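Local coordinates for protein beta-galactosidase (Bacillus circulans subsp. alkalophilus, PDB 3TTY) that hydrolyses terminal beta-galactosidic bonds as a trimeric glycoside hydrolase, binding galactose in a pocket at the mouth of its TIM barrel, at residues 14-19 with 344-349; 273-278 with 304-309; 77-82 with 144-149; 261-266 with 403-408. One frame throughout, in Å; residues are numbered along the deposited sequence.

Interaction 1: residues 14-19 with 344-349; sequences DYNPEQ and FFQLRR. With GLA (alpha-D-galactopyranose), chain H.
With CG anti to the backbone N (chi1 -175°), F345 turns an edge of its ring to D14, whose own CG stands beside its backbone N and brings OD2 into the ring plane, 3.5 Å from F345 CD1. The contact closes the TIM barrel: segments 14-19 and 344-349 leave its first and last strands at the rim of the galactose pocket. The peptide bond between F345 and Q346 is cis, and the F345 ring is covered on two faces, by C4 of the galactose over its centre on one and by Q346 CB, 3.6 Å above the plane, on the other. Cutting F345 back to an alanine would probably strip the C3-C4 side of the sugar of its aromatic platform. D14 is also gripped through its backbone, its N donating to F344 O (2.8 Å) and its O accepting from L347 N (2.8 Å). L347 CD1 packs against Y15 CB (4.0 Å), while the Y15 hydroxyl reaches D28 of helix 22-35. The side-chain amides of N16 and Q346 meet with planes 79° apart; N16 ND2 donates a hydrogen bond to Q346 OE1 (2.9 Å) from 33° off the carbonyl plane. Water 2 accepts from Q19 NE2 (2.8 Å) and donates to the same Q346 OE1 (3.1 Å).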
# COMPACT_ATOMS: atom_id res chain seq x y z
N ASP A 14 2.26 -28.91 -20.87
CA ASP A 14 2.03 -27.84 -21.84
C ASP A 14 3.17 -27.79 -22.85
O ASP A 14 4.35 -27.80 -22.48
CB ASP A 14 1.88 -26.49 -21.13
CG ASP A 14 0.45 -26.23 -20.63
OD1 ASP A 14 -0.15 -27.13 -20.01
OD2 ASP A 14 -0.06 -25.10 -20.85
N TYR A 15 2.81 -27.75 -24.13
CA TYR A 15 3.78 -27.78 -25.22
C TYR A 15 3.27 -26.81 -26.28
O TYR A 15 2.10 -26.84 -26.63
CB TYR A 15 3.90 -29.21 -25.77
CG TYR A 15 4.83 -29.41 -26.97
CD1 TYR A 15 6.12 -28.88 -26.97
CD2 TYR A 15 4.42 -30.15 -28.07
CE1 TYR A 15 6.98 -29.08 -28.06
CE2 TYR A 15 5.27 -30.35 -29.17
CZ TYR A 15 6.54 -29.81 -29.15
OH TYR A 15 7.38 -30.00 -30.23
N ASN A 16 4.16 -25.95 -26.77
CA ASN A 16 3.77 -24.84 -27.63
C ASN A 16 4.68 -24.65 -28.84
O ASN A 16 5.33 -23.61 -28.99
CB ASN A 16 3.73 -23.56 -26.80
CG ASN A 16 2.76 -23.67 -25.64
OD1 ASN A 16 1.56 -23.71 -25.85
ND2 ASN A 16 3.28 -23.75 -24.42
N PRO A 17 4.73 -25.66 -29.71
CA PRO A 17 5.61 -25.65 -30.87
C PRO A 17 5.25 -24.53 -31.84
O PRO A 17 6.10 -24.15 -32.63
CB PRO A 17 5.35 -27.01 -31.52
CG PRO A 17 3.96 -27.39 -31.05
CD PRO A 17 3.89 -26.87 -29.65
N GLU A 18 4.02 -24.01 -31.78
CA GLU A 18 3.66 -22.91 -32.67
C GLU A 18 4.44 -21.63 -32.35
O GLU A 18 4.38 -20.66 -33.11
CB GLU A 18 2.13 -22.67 -32.70
CG GLU A 18 1.51 -22.20 -31.36
CD GLU A 18 1.07 -23.37 -30.48
OE1 GLU A 18 -0.07 -23.33 -29.99
OE2 GLU A 18 1.87 -24.32 -30.29
N GLN A 19 5.17 -21.63 -31.24
CA GLN A 19 6.09 -20.54 -30.91
C GLN A 19 7.44 -20.78 -31.59
O GLN A 19 8.33 -19.93 -31.56
CB GLN A 19 6.31 -20.44 -29.38
CG GLN A 19 5.05 -20.12 -28.57
CD GLN A 19 5.27 -20.13 -27.06
OE1 GLN A 19 6.39 -20.35 -26.57
NE2 GLN A 19 4.18 -19.91 -26.30
N PHE A 344 3.67 -31.00 -16.61
CA PHE A 344 4.39 -29.76 -16.35
C PHE A 344 3.82 -28.59 -17.13
O PHE A 344 3.25 -28.76 -18.21
CB PHE A 344 5.86 -29.88 -16.82
CG PHE A 344 6.68 -30.91 -16.09
CD1 PHE A 344 7.07 -30.71 -14.77
CD2 PHE A 344 7.09 -32.07 -16.74
CE1 PHE A 344 7.82 -31.65 -14.09
CE2 PHE A 344 7.85 -33.03 -16.07
CZ PHE A 344 8.22 -32.82 -14.74
N PHE A 345 4.03 -27.39 -16.59
CA PHE A 345 4.24 -26.24 -17.47
C PHE A 345 5.74 -25.91 -17.39
O PHE A 345 6.26 -25.76 -16.28
CB PHE A 345 3.42 -25.02 -17.05
CG PHE A 345 3.54 -23.87 -18.02
CD1 PHE A 345 2.63 -23.73 -19.07
CD2 PHE A 345 4.57 -22.95 -17.91
CE1 PHE A 345 2.74 -22.69 -19.98
CE2 PHE A 345 4.69 -21.90 -18.82
CZ PHE A 345 3.77 -21.77 -19.85
N GLN A 346 6.45 -25.85 -18.52
CA GLN A 346 6.01 -26.35 -19.81
C GLN A 346 7.16 -27.20 -20.37
O GLN A 346 8.21 -27.31 -19.74
CB GLN A 346 5.66 -25.21 -20.77
CG GLN A 346 6.76 -24.15 -20.94
CD GLN A 346 6.39 -23.09 -21.98
OE1 GLN A 346 5.83 -23.41 -23.02
NE2 GLN A 346 6.71 -21.82 -21.70
N LEU A 347 6.97 -27.79 -21.55
CA LEU A 347 7.97 -28.71 -22.09
C LEU A 347 9.21 -28.00 -22.68
O LEU A 347 10.32 -28.55 -22.65
CB LEU A 347 7.33 -29.68 -23.09
CG LEU A 347 6.24 -30.56 -22.49
CD1 LEU A 347 5.89 -31.72 -23.41
CD2 LEU A 347 6.69 -31.08 -21.12
N ARG A 348 9.04 -26.79 -23.21
CA ARG A 348 10.19 -26.01 -23.68
C ARG A 348 9.96 -24.52 -23.45
O ARG A 348 8.92 -23.98 -23.80
CB ARG A 348 10.49 -26.29 -25.16
CG ARG A 348 11.03 -25.08 -25.91
CD ARG A 348 12.31 -25.32 -26.71
NE ARG A 348 12.46 -26.61 -27.40
CZ ARG A 348 13.62 -27.01 -27.94
NH1 ARG A 348 14.69 -26.23 -27.87
NH2 ARG A 348 13.72 -28.18 -28.56
N ARG A 349 10.95 -23.86 -22.85
CA ARG A 349 10.83 -22.46 -22.43
C ARG A 349 10.50 -21.52 -23.59
O ARG A 349 10.94 -21.70 -24.73
CB ARG A 349 12.09 -22.00 -21.67
CG ARG A 349 12.11 -22.47 -20.22
CD ARG A 349 13.46 -22.40 -19.50
NE ARG A 349 13.77 -21.09 -18.98
CZ ARG A 349 14.33 -20.83 -17.80
NH1 ARG A 349 14.67 -21.79 -16.95
NH2 ARG A 349 14.57 -19.57 -17.47
C1 GLA H . -0.68 -21.40 -14.68
C2 GLA H . -1.11 -21.39 -16.17
C3 GLA H . 0.04 -21.76 -17.12
C4 GLA H . 1.25 -20.92 -16.73
C5 GLA H . 1.55 -21.12 -15.24
C6 GLA H . 2.82 -20.33 -14.90
O1 GLA H . -0.43 -22.69 -14.11
O2 GLA H . -2.18 -22.30 -16.37
O3 GLA H . -0.29 -21.47 -18.49
O4 GLA H . 0.89 -19.56 -16.96
O5 GLA H . 0.47 -20.59 -14.47
O6 GLA H . 3.36 -20.78 -13.65
O HOH W 1 6.37 -25.73 -24.32
O HOH W 2 4.30 -20.82 -23.61
O HOH W 3 7.68 -22.83 -25.80

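Interaction 2: residues 273-278 with 304-309; sequences SWDNYP and MLMEQT. With GLA (alpha-D-galactopyranose), chain H.
The Y277 ring, standing steeply to the E307 carboxylate (planes 79° apart), carries O6 of the galactose toward the rim of one face, Q308 CA over the opposite face in a CH-pi contact, and E307 OE1 at its edge. Segments 273-278 and 304-309 hold the sixth and seventh strands of the TIM barrel, parallel neighbours linked through helix 284-296 in a beta-alpha-beta crossover, and run on into the sugar pocket. Y277 OH donates to E307 OE1 (2.6 Å) on the lone pair that points away from the other oxygen, which helps fix the rotation of the carboxylate. E307 OE2 accepts from O2 of the galactose at 2.8 Å and takes a weak bond from N252. The D275 carboxylate stacks on that of E307, planes 28° apart, with D275 OD2 only 3.3 Å from E307 OE2, two acceptors, not hydrogen-bonded. On the other side of the sheet, N276 CB covers part of one face of the W274 indole, and L305 CD2 reaches N276 CB at 3.9 Å. The strands slip by one residue between W274 and D275, a beta bulge in which W274 O accepts from both M306 N (2.8 Å) and E307 N (3.3 Å). This sets E307 level with D275, on the side that faces the sugar. Beyond the bulge N276 N donates to E307 O (2.9 Å). Where the strands have parted, water 4 donates to N276 O and accepts from T309 N, each bond 2.8 Å long.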
# COMPACT_ATOMS: atom_id res chain seq x y z
N SER A 273 -8.52 -31.51 -12.57
CA SER A 273 -7.11 -31.33 -12.86
C SER A 273 -6.72 -30.03 -12.21
O SER A 273 -7.57 -29.17 -11.98
CB SER A 273 -6.85 -31.30 -14.37
OG SER A 273 -7.33 -30.10 -14.95
N TRP A 274 -5.44 -29.88 -11.88
CA TRP A 274 -5.01 -28.66 -11.20
C TRP A 274 -3.54 -28.36 -11.38
O TRP A 274 -2.77 -29.19 -11.89
CB TRP A 274 -5.42 -28.67 -9.72
CG TRP A 274 -4.44 -29.20 -8.70
CD1 TRP A 274 -4.07 -30.51 -8.51
CD2 TRP A 274 -3.76 -28.44 -7.69
NE1 TRP A 274 -3.18 -30.60 -7.45
CE2 TRP A 274 -2.98 -29.34 -6.93
CE3 TRP A 274 -3.74 -27.08 -7.36
CZ2 TRP A 274 -2.18 -28.93 -5.87
CZ3 TRP A 274 -2.94 -26.67 -6.30
CH2 TRP A 274 -2.17 -27.59 -5.57
N ASP A 275 -3.16 -27.16 -10.97
CA ASP A 275 -1.84 -26.61 -11.24
C ASP A 275 -1.15 -26.30 -9.92
O ASP A 275 -1.52 -25.36 -9.22
CB ASP A 275 -1.98 -25.36 -12.12
CG ASP A 275 -2.82 -25.61 -13.40
OD1 ASP A 275 -2.86 -26.76 -13.89
OD2 ASP A 275 -3.42 -24.65 -13.93
N ASN A 276 -0.14 -27.09 -9.59
CA ASN A 276 0.52 -27.00 -8.28
C ASN A 276 1.86 -26.28 -8.32
O ASN A 276 2.85 -26.80 -8.88
CB ASN A 276 0.68 -28.39 -7.67
CG ASN A 276 1.44 -28.37 -6.37
OD1 ASN A 276 2.21 -29.28 -6.06
ND2 ASN A 276 1.23 -27.32 -5.59
N TYR A 277 1.89 -25.09 -7.73
CA TYR A 277 3.08 -24.24 -7.72
C TYR A 277 3.45 -23.79 -6.31
O TYR A 277 3.16 -22.66 -5.92
CB TYR A 277 2.86 -23.02 -8.61
CG TYR A 277 2.77 -23.38 -10.08
CD1 TYR A 277 3.91 -23.48 -10.86
CD2 TYR A 277 1.54 -23.65 -10.69
CE1 TYR A 277 3.84 -23.82 -12.21
CE2 TYR A 277 1.46 -23.99 -12.03
CZ TYR A 277 2.61 -24.07 -12.78
OH TYR A 277 2.54 -24.42 -14.11
N PRO A 278 4.08 -24.68 -5.54
CA PRO A 278 4.49 -24.25 -4.20
C PRO A 278 5.72 -23.39 -4.32
O PRO A 278 6.53 -23.61 -5.22
CB PRO A 278 4.85 -25.56 -3.49
CG PRO A 278 4.23 -26.64 -4.31
CD PRO A 278 4.25 -26.12 -5.73
N MET A 304 -6.00 -35.21 -12.27
CA MET A 304 -4.81 -34.89 -13.04
C MET A 304 -4.02 -33.79 -12.34
O MET A 304 -4.61 -32.79 -11.91
CB MET A 304 -5.17 -34.41 -14.45
CG MET A 304 -5.97 -35.38 -15.29
SD MET A 304 -6.42 -34.71 -16.91
CE MET A 304 -4.80 -34.45 -17.67
N LEU A 305 -2.71 -33.98 -12.21
CA LEU A 305 -1.80 -32.87 -11.99
C LEU A 305 -1.59 -32.38 -13.41
O LEU A 305 -0.92 -33.06 -14.22
CB LEU A 305 -0.47 -33.35 -11.41
CG LEU A 305 0.41 -32.51 -10.47
CD1 LEU A 305 1.90 -32.59 -10.86
CD2 LEU A 305 -0.04 -31.07 -10.35
N MET A 306 -2.20 -31.25 -13.75
CA MET A 306 -2.08 -30.73 -15.11
C MET A 306 -0.78 -29.95 -15.23
O MET A 306 -0.14 -29.98 -16.27
CB MET A 306 -3.28 -29.85 -15.46
CG MET A 306 -3.28 -29.29 -16.89
SD MET A 306 -3.60 -30.54 -18.15
CE MET A 306 -5.27 -31.04 -17.74
N GLU A 307 -0.40 -29.25 -14.17
CA GLU A 307 0.86 -28.50 -14.18
C GLU A 307 1.60 -28.45 -12.85
O GLU A 307 1.03 -28.66 -11.77
CB GLU A 307 0.65 -27.05 -14.62
CG GLU A 307 -0.17 -26.83 -15.86
CD GLU A 307 -0.50 -25.36 -16.00
OE1 GLU A 307 0.32 -24.55 -15.51
OE2 GLU A 307 -1.56 -25.00 -16.58
N GLN A 308 2.88 -28.14 -12.98
CA GLN A 308 3.81 -27.84 -11.90
C GLN A 308 5.05 -27.44 -12.69
O GLN A 308 5.19 -27.83 -13.86
CB GLN A 308 4.11 -29.08 -11.04
CG GLN A 308 4.83 -30.21 -11.79
CD GLN A 308 5.18 -31.42 -10.91
OE1 GLN A 308 5.00 -31.39 -9.70
NE2 GLN A 308 5.68 -32.47 -11.53
N THR A 309 5.95 -26.67 -12.11
CA THR A 309 7.17 -26.37 -12.86
C THR A 309 8.20 -27.49 -12.68
O THR A 309 8.27 -28.10 -11.61
CB THR A 309 7.77 -25.01 -12.48
OG1 THR A 309 9.05 -24.88 -13.09
CG2 THR A 309 7.91 -24.89 -10.98
C1 GLA H . -0.68 -21.40 -14.68
C2 GLA H . -1.11 -21.39 -16.17
C3 GLA H . 0.04 -21.76 -17.12
C4 GLA H . 1.25 -20.92 -16.73
C5 GLA H . 1.55 -21.12 -15.24
C6 GLA H . 2.82 -20.33 -14.90
O1 GLA H . -0.43 -22.69 -14.11
O2 GLA H . -2.18 -22.30 -16.37
O3 GLA H . -0.29 -21.47 -18.49
O4 GLA H . 0.89 -19.56 -16.96
O5 GLA H . 0.47 -20.59 -14.47
O6 GLA H . 3.36 -20.78 -13.65
O HOH W 4 5.54 -26.44 -9.36

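Interaction 3: residues 77-82 with 144-149; sequences CLATST and MWHVSN. With GLA (alpha-D-galactopyranose), chain H.
The third and fourth strands of the TIM barrel meet here, C77, L78 and A79 pairing in parallel with M144, W145 and H146 just before the chain turns into the galactose pocket. M144 O receives L78 N at 2.9 Å, L78 O receives H146 N at 2.8 Å, and H146 O receives T80 N at 3.1 Å. C77, A79, M144 and H146 share one face of the sheet: C77 SG lies at the edge of the imidazole, near its plane, and 3.7 Å from H146 CB. On the other face L78 and W145 run side by side, pointing the same way, with L78 CD2 3.4 Å from W145 CZ3; the indole NE1 turns outward to T244. Past the strands the side chains take over the bonding. T80 has OG1 between its backbone N and carbonyl carbon (chi1 58°), where it accepts from S148 N at 2.8 Å in an almost straight bond (175°). E236 of helix 215-243 bonds the hydroxyls of both T80 and T82, tying the two together. Next after S148, N149 ND2 donates to O2 of the galactose (3.1 Å) and is also hydrogen-bonded to H112 NE2, while its OD1 is bonded by N252. N252 and H112 thus hold the two ends of the sugar-binding amide, and the hydroxyl of T80, between E236 and a backbone N-H, probably helps to fix the bend that delivers it.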
# COMPACT_ATOMS: atom_id res chain seq x y z
N CYS A 77 -3.47 -34.03 -24.83
CA CYS A 77 -4.43 -33.29 -24.04
C CYS A 77 -4.73 -32.01 -24.83
O CYS A 77 -3.96 -31.05 -24.79
CB CYS A 77 -3.86 -32.98 -22.66
SG CYS A 77 -5.02 -32.14 -21.59
N LEU A 78 -5.83 -32.02 -25.58
CA LEU A 78 -6.10 -30.94 -26.54
C LEU A 78 -6.92 -29.82 -25.92
O LEU A 78 -8.04 -30.05 -25.45
CB LEU A 78 -6.78 -31.48 -27.80
CG LEU A 78 -7.08 -30.46 -28.91
CD1 LEU A 78 -5.81 -29.73 -29.39
CD2 LEU A 78 -7.79 -31.10 -30.08
N ALA A 79 -6.37 -28.61 -25.92
CA ALA A 79 -7.07 -27.46 -25.35
C ALA A 79 -7.94 -26.76 -26.41
O ALA A 79 -7.66 -26.82 -27.60
CB ALA A 79 -6.07 -26.48 -24.73
N THR A 80 -9.01 -26.11 -25.96
CA THR A 80 -9.89 -25.38 -26.85
C THR A 80 -9.37 -23.99 -27.23
O THR A 80 -9.94 -23.34 -28.12
CB THR A 80 -11.27 -25.19 -26.22
OG1 THR A 80 -11.12 -24.50 -24.97
CG2 THR A 80 -11.91 -26.54 -25.96
N SER A 81 -8.32 -23.53 -26.55
CA SER A 81 -7.69 -22.24 -26.87
C SER A 81 -8.52 -21.03 -26.45
O SER A 81 -8.23 -19.92 -26.86
CB SER A 81 -7.40 -22.12 -28.37
OG SER A 81 -6.01 -22.12 -28.63
N THR A 82 -9.54 -21.24 -25.63
CA THR A 82 -10.42 -20.14 -25.24
C THR A 82 -9.97 -19.32 -24.03
O THR A 82 -10.67 -18.40 -23.61
CB THR A 82 -11.86 -20.64 -25.02
OG1 THR A 82 -11.88 -21.62 -23.98
CG2 THR A 82 -12.43 -21.24 -26.32
N MET A 144 -7.93 -36.45 -23.77
CA MET A 144 -8.48 -35.49 -22.82
C MET A 144 -8.70 -34.14 -23.49
O MET A 144 -7.87 -33.70 -24.29
CB MET A 144 -7.53 -35.34 -21.63
CG MET A 144 -8.00 -34.40 -20.53
SD MET A 144 -9.44 -34.97 -19.58
CE MET A 144 -8.89 -36.56 -18.99
N TRP A 145 -9.83 -33.49 -23.20
CA TRP A 145 -10.07 -32.10 -23.61
C TRP A 145 -9.73 -31.17 -22.46
O TRP A 145 -10.10 -31.41 -21.31
CB TRP A 145 -11.53 -31.86 -24.04
CG TRP A 145 -11.91 -32.42 -25.38
CD1 TRP A 145 -12.65 -33.55 -25.61
CD2 TRP A 145 -11.58 -31.89 -26.67
NE1 TRP A 145 -12.80 -33.75 -26.96
CE2 TRP A 145 -12.15 -32.75 -27.63
CE3 TRP A 145 -10.86 -30.78 -27.11
CZ2 TRP A 145 -12.03 -32.53 -29.00
CZ3 TRP A 145 -10.73 -30.56 -28.47
CH2 TRP A 145 -11.31 -31.43 -29.40
N HIS A 146 -9.05 -30.08 -22.79
CA HIS A 146 -8.58 -29.09 -21.83
C HIS A 146 -9.30 -27.78 -22.18
O HIS A 146 -8.82 -26.97 -22.99
CB HIS A 146 -7.05 -29.01 -21.94
CG HIS A 146 -6.39 -27.94 -21.11
ND1 HIS A 146 -6.83 -26.63 -21.07
CD2 HIS A 146 -5.27 -27.98 -20.35
CE1 HIS A 146 -6.02 -25.92 -20.31
NE2 HIS A 146 -5.06 -26.71 -19.86
N VAL A 147 -10.47 -27.58 -21.57
CA VAL A 147 -11.33 -26.43 -21.87
C VAL A 147 -10.74 -25.14 -21.34
O VAL A 147 -10.44 -25.03 -20.14
CB VAL A 147 -12.74 -26.59 -21.28
CG1 VAL A 147 -13.52 -25.27 -21.40
CG2 VAL A 147 -13.47 -27.74 -21.95
N SER A 148 -10.56 -24.16 -22.23
CA SER A 148 -10.05 -22.86 -21.82
C SER A 148 -8.72 -23.05 -21.07
O SER A 148 -7.93 -23.93 -21.41
CB SER A 148 -11.09 -22.15 -20.95
OG SER A 148 -10.79 -20.77 -20.77
N ASN A 149 -8.48 -22.22 -20.06
CA ASN A 149 -7.33 -22.33 -19.19
C ASN A 149 -7.56 -21.47 -17.95
O ASN A 149 -7.90 -20.29 -18.07
CB ASN A 149 -6.05 -21.89 -19.89
CG ASN A 149 -4.81 -22.27 -19.10
OD1 ASN A 149 -4.50 -23.44 -18.93
ND2 ASN A 149 -4.09 -21.27 -18.60
C1 GLA H . -0.68 -21.40 -14.68
C2 GLA H . -1.11 -21.39 -16.17
C3 GLA H . 0.04 -21.76 -17.12
C4 GLA H . 1.25 -20.92 -16.73
C5 GLA H . 1.55 -21.12 -15.24
C6 GLA H . 2.82 -20.33 -14.90
O1 GLA H . -0.43 -22.69 -14.11
O2 GLA H . -2.18 -22.30 -16.37
O3 GLA H . -0.29 -21.47 -18.49
O4 GLA H . 0.89 -19.56 -16.96
O5 GLA H . 0.47 -20.59 -14.47
O6 GLA H . 3.36 -20.78 -13.65

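Interaction 4: residues 261-266 with 403-408; sequences DYFKWA and YDWENR
D261 and W405 meet with no direct hydrogen bond across the contact, D261 CA lying over the five-membered ring of the indole in a CH-pi contact. The polar link is water 5, which donates to D261 OD1 (2.9 Å) and D404 OD2 (2.9 Å), the N-cap acids of their helices, and accepts from W405 N (2.8 Å). W405 is the hub of an aromatic cluster where helix 262-266 of the TIM barrel region meets helix 405-413 of the trimerisation region. The same indole face takes Y262 CB over its six-membered ring, again as CH-pi, and the Y262 ring turns an edge to it in an offset edge-to-face pair (planes 74° apart); Y403 CE2 lies over the opposite face. F263, its CG anti to the carbonyl carbon (chi1 -81°), comes in at the indole edge, with CD2 3.4 Å from W405 CZ3, while its CE2 is 3.4 Å from Y403 O. The indole NE1 donates to the carbonyl of Y257. Replacing W405 by an alanine would probably open a gap between Y262 and Y403, take the edge partner from F263 and leave that carbonyl without its donor. D404 OD1 caps N407 N (2.8 Å). D261, D404 and E406 gather on one side, D261 OD2 4.4 Å from E406 OE2; the acids meet through water, K465 and R223 are likely to balance them, and direct contact is made by aromatic carbon.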
# COMPACT_ATOMS: atom_id res chain seq x y z
N ASP A 261 -16.20 -21.53 -6.55
CA ASP A 261 -16.66 -22.65 -5.74
C ASP A 261 -16.39 -23.96 -6.46
O ASP A 261 -17.23 -24.46 -7.19
CB ASP A 261 -18.16 -22.51 -5.47
CG ASP A 261 -18.69 -23.58 -4.53
OD1 ASP A 261 -17.95 -24.53 -4.21
OD2 ASP A 261 -19.87 -23.45 -4.13
N TYR A 262 -15.20 -24.52 -6.26
CA TYR A 262 -14.78 -25.68 -7.05
C TYR A 262 -15.63 -26.93 -6.83
O TYR A 262 -15.75 -27.75 -7.74
CB TYR A 262 -13.29 -25.98 -6.82
CG TYR A 262 -12.36 -25.09 -7.62
CD1 TYR A 262 -12.75 -24.58 -8.85
CD2 TYR A 262 -11.10 -24.76 -7.14
CE1 TYR A 262 -11.89 -23.77 -9.60
CE2 TYR A 262 -10.24 -23.96 -7.88
CZ TYR A 262 -10.64 -23.47 -9.11
OH TYR A 262 -9.80 -22.67 -9.84
N PHE A 263 -16.21 -27.07 -5.65
CA PHE A 263 -17.10 -28.19 -5.38
C PHE A 263 -18.24 -28.22 -6.38
O PHE A 263 -18.57 -29.28 -6.92
CB PHE A 263 -17.63 -28.18 -3.94
CG PHE A 263 -16.65 -28.75 -2.96
CD1 PHE A 263 -16.28 -30.08 -3.02
CD2 PHE A 263 -16.06 -27.94 -2.00
CE1 PHE A 263 -15.36 -30.60 -2.14
CE2 PHE A 263 -15.13 -28.46 -1.12
CZ PHE A 263 -14.79 -29.78 -1.19
N LYS A 264 -18.79 -27.05 -6.65
CA LYS A 264 -19.84 -26.91 -7.64
C LYS A 264 -19.28 -27.08 -9.06
O LYS A 264 -19.92 -27.66 -9.93
CB LYS A 264 -20.52 -25.55 -7.44
CG LYS A 264 -21.53 -25.19 -8.50
CD LYS A 264 -22.41 -24.05 -8.00
CE LYS A 264 -23.38 -23.57 -9.09
NZ LYS A 264 -24.36 -22.58 -8.52
N TRP A 265 -18.06 -26.60 -9.29
CA TRP A 265 -17.42 -26.81 -10.59
C TRP A 265 -17.21 -28.29 -10.90
O TRP A 265 -17.48 -28.74 -12.02
CB TRP A 265 -16.09 -26.04 -10.68
CG TRP A 265 -16.25 -24.59 -11.06
CD1 TRP A 265 -16.80 -23.60 -10.30
CD2 TRP A 265 -15.83 -23.97 -12.29
NE1 TRP A 265 -16.78 -22.41 -11.00
CE2 TRP A 265 -16.19 -22.61 -12.22
CE3 TRP A 265 -15.20 -24.45 -13.46
CZ2 TRP A 265 -15.93 -21.71 -13.25
CZ3 TRP A 265 -14.95 -23.55 -14.50
CH2 TRP A 265 -15.32 -22.19 -14.39
N ALA A 266 -16.73 -29.06 -9.92
CA ALA A 266 -16.27 -30.42 -10.16
C ALA A 266 -17.40 -31.35 -10.59
O ALA A 266 -17.18 -32.33 -11.30
CB ALA A 266 -15.54 -30.99 -8.93
N TYR A 403 -14.15 -28.20 4.22
CA TYR A 403 -13.77 -26.91 3.69
C TYR A 403 -14.91 -26.51 2.77
O TYR A 403 -15.49 -27.35 2.08
CB TYR A 403 -12.44 -27.02 2.90
CG TYR A 403 -12.18 -25.80 2.05
CD1 TYR A 403 -11.75 -24.60 2.63
CD2 TYR A 403 -12.38 -25.83 0.68
CE1 TYR A 403 -11.53 -23.48 1.87
CE2 TYR A 403 -12.15 -24.70 -0.10
CZ TYR A 403 -11.73 -23.53 0.51
OH TYR A 403 -11.51 -22.41 -0.25
N ASP A 404 -15.25 -25.23 2.74
CA ASP A 404 -16.36 -24.77 1.91
C ASP A 404 -16.11 -23.38 1.39
O ASP A 404 -15.75 -22.49 2.17
CB ASP A 404 -17.67 -24.77 2.71
CG ASP A 404 -18.87 -24.40 1.86
OD1 ASP A 404 -19.33 -23.25 1.93
OD2 ASP A 404 -19.34 -25.26 1.08
N TRP A 405 -16.32 -23.16 0.10
CA TRP A 405 -16.02 -21.85 -0.50
C TRP A 405 -16.99 -20.74 -0.08
O TRP A 405 -16.58 -19.57 0.04
CB TRP A 405 -15.95 -21.91 -2.04
CG TRP A 405 -14.58 -22.17 -2.58
CD1 TRP A 405 -13.65 -21.24 -2.95
CD2 TRP A 405 -13.97 -23.46 -2.80
NE1 TRP A 405 -12.50 -21.87 -3.41
CE2 TRP A 405 -12.68 -23.23 -3.33
CE3 TRP A 405 -14.41 -24.78 -2.63
CZ2 TRP A 405 -11.81 -24.27 -3.67
CZ3 TRP A 405 -13.54 -25.81 -2.97
CH2 TRP A 405 -12.26 -25.55 -3.48
N GLU A 406 -18.26 -21.10 0.14
CA GLU A 406 -19.28 -20.10 0.48
C GLU A 406 -19.07 -19.65 1.91
O GLU A 406 -19.16 -18.46 2.23
CB GLU A 406 -20.69 -20.64 0.27
CG GLU A 406 -21.04 -20.89 -1.21
CD GLU A 406 -22.49 -21.33 -1.44
OE1 GLU A 406 -23.04 -22.06 -0.60
OE2 GLU A 406 -23.07 -20.94 -2.48
N ASN A 407 -18.77 -20.61 2.77
CA ASN A 407 -18.35 -20.28 4.12
C ASN A 407 -17.13 -19.35 4.10
O ASN A 407 -17.07 -18.36 4.84
CB ASN A 407 -18.01 -21.56 4.87
CG ASN A 407 -17.58 -21.31 6.30
OD1 ASN A 407 -18.21 -20.54 7.02
ND2 ASN A 407 -16.49 -21.97 6.73
N ARG A 408 -16.16 -19.66 3.24
CA ARG A 408 -14.96 -18.83 3.10
C ARG A 408 -15.30 -17.39 2.69
O ARG A 408 -14.83 -16.44 3.31
CB ARG A 408 -14.01 -19.45 2.07
CG ARG A 408 -12.77 -18.60 1.82
CD ARG A 408 -11.69 -19.36 1.05
NE ARG A 408 -10.46 -18.57 0.90
CZ ARG A 408 -9.37 -19.01 0.26
NH1 ARG A 408 -9.36 -20.22 -0.28
NH2 ARG A 408 -8.30 -18.23 0.15
O HOH W 5 -17.77 -25.06 -1.35
O HOH W 6 -21.63 -21.27 -4.71

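Overall arrangement
Interactions 1, 2 and 3 are buried contacts of one TIM barrel, each pairing neighbouring strands or the loops that follow them, all reaching the same galactose. They differ in means: interaction 3 is a regular parallel pairing ended by a hydroxyl, interaction 2 breaks its pairing with a bulge, and interaction 1 relies on loops, a cis peptide and waters. Interactions 1 and 2 join where F345 packs on Y277 and E307 and where F345 N probably bonds Q308 O; interactions 2 and 3 meet through methionines, M304 on M144 and M306 on H146. Interaction 4, only partly buried and touching none of the others, ties barrel to trimerisation region through aromatic rings and water-bridged acids.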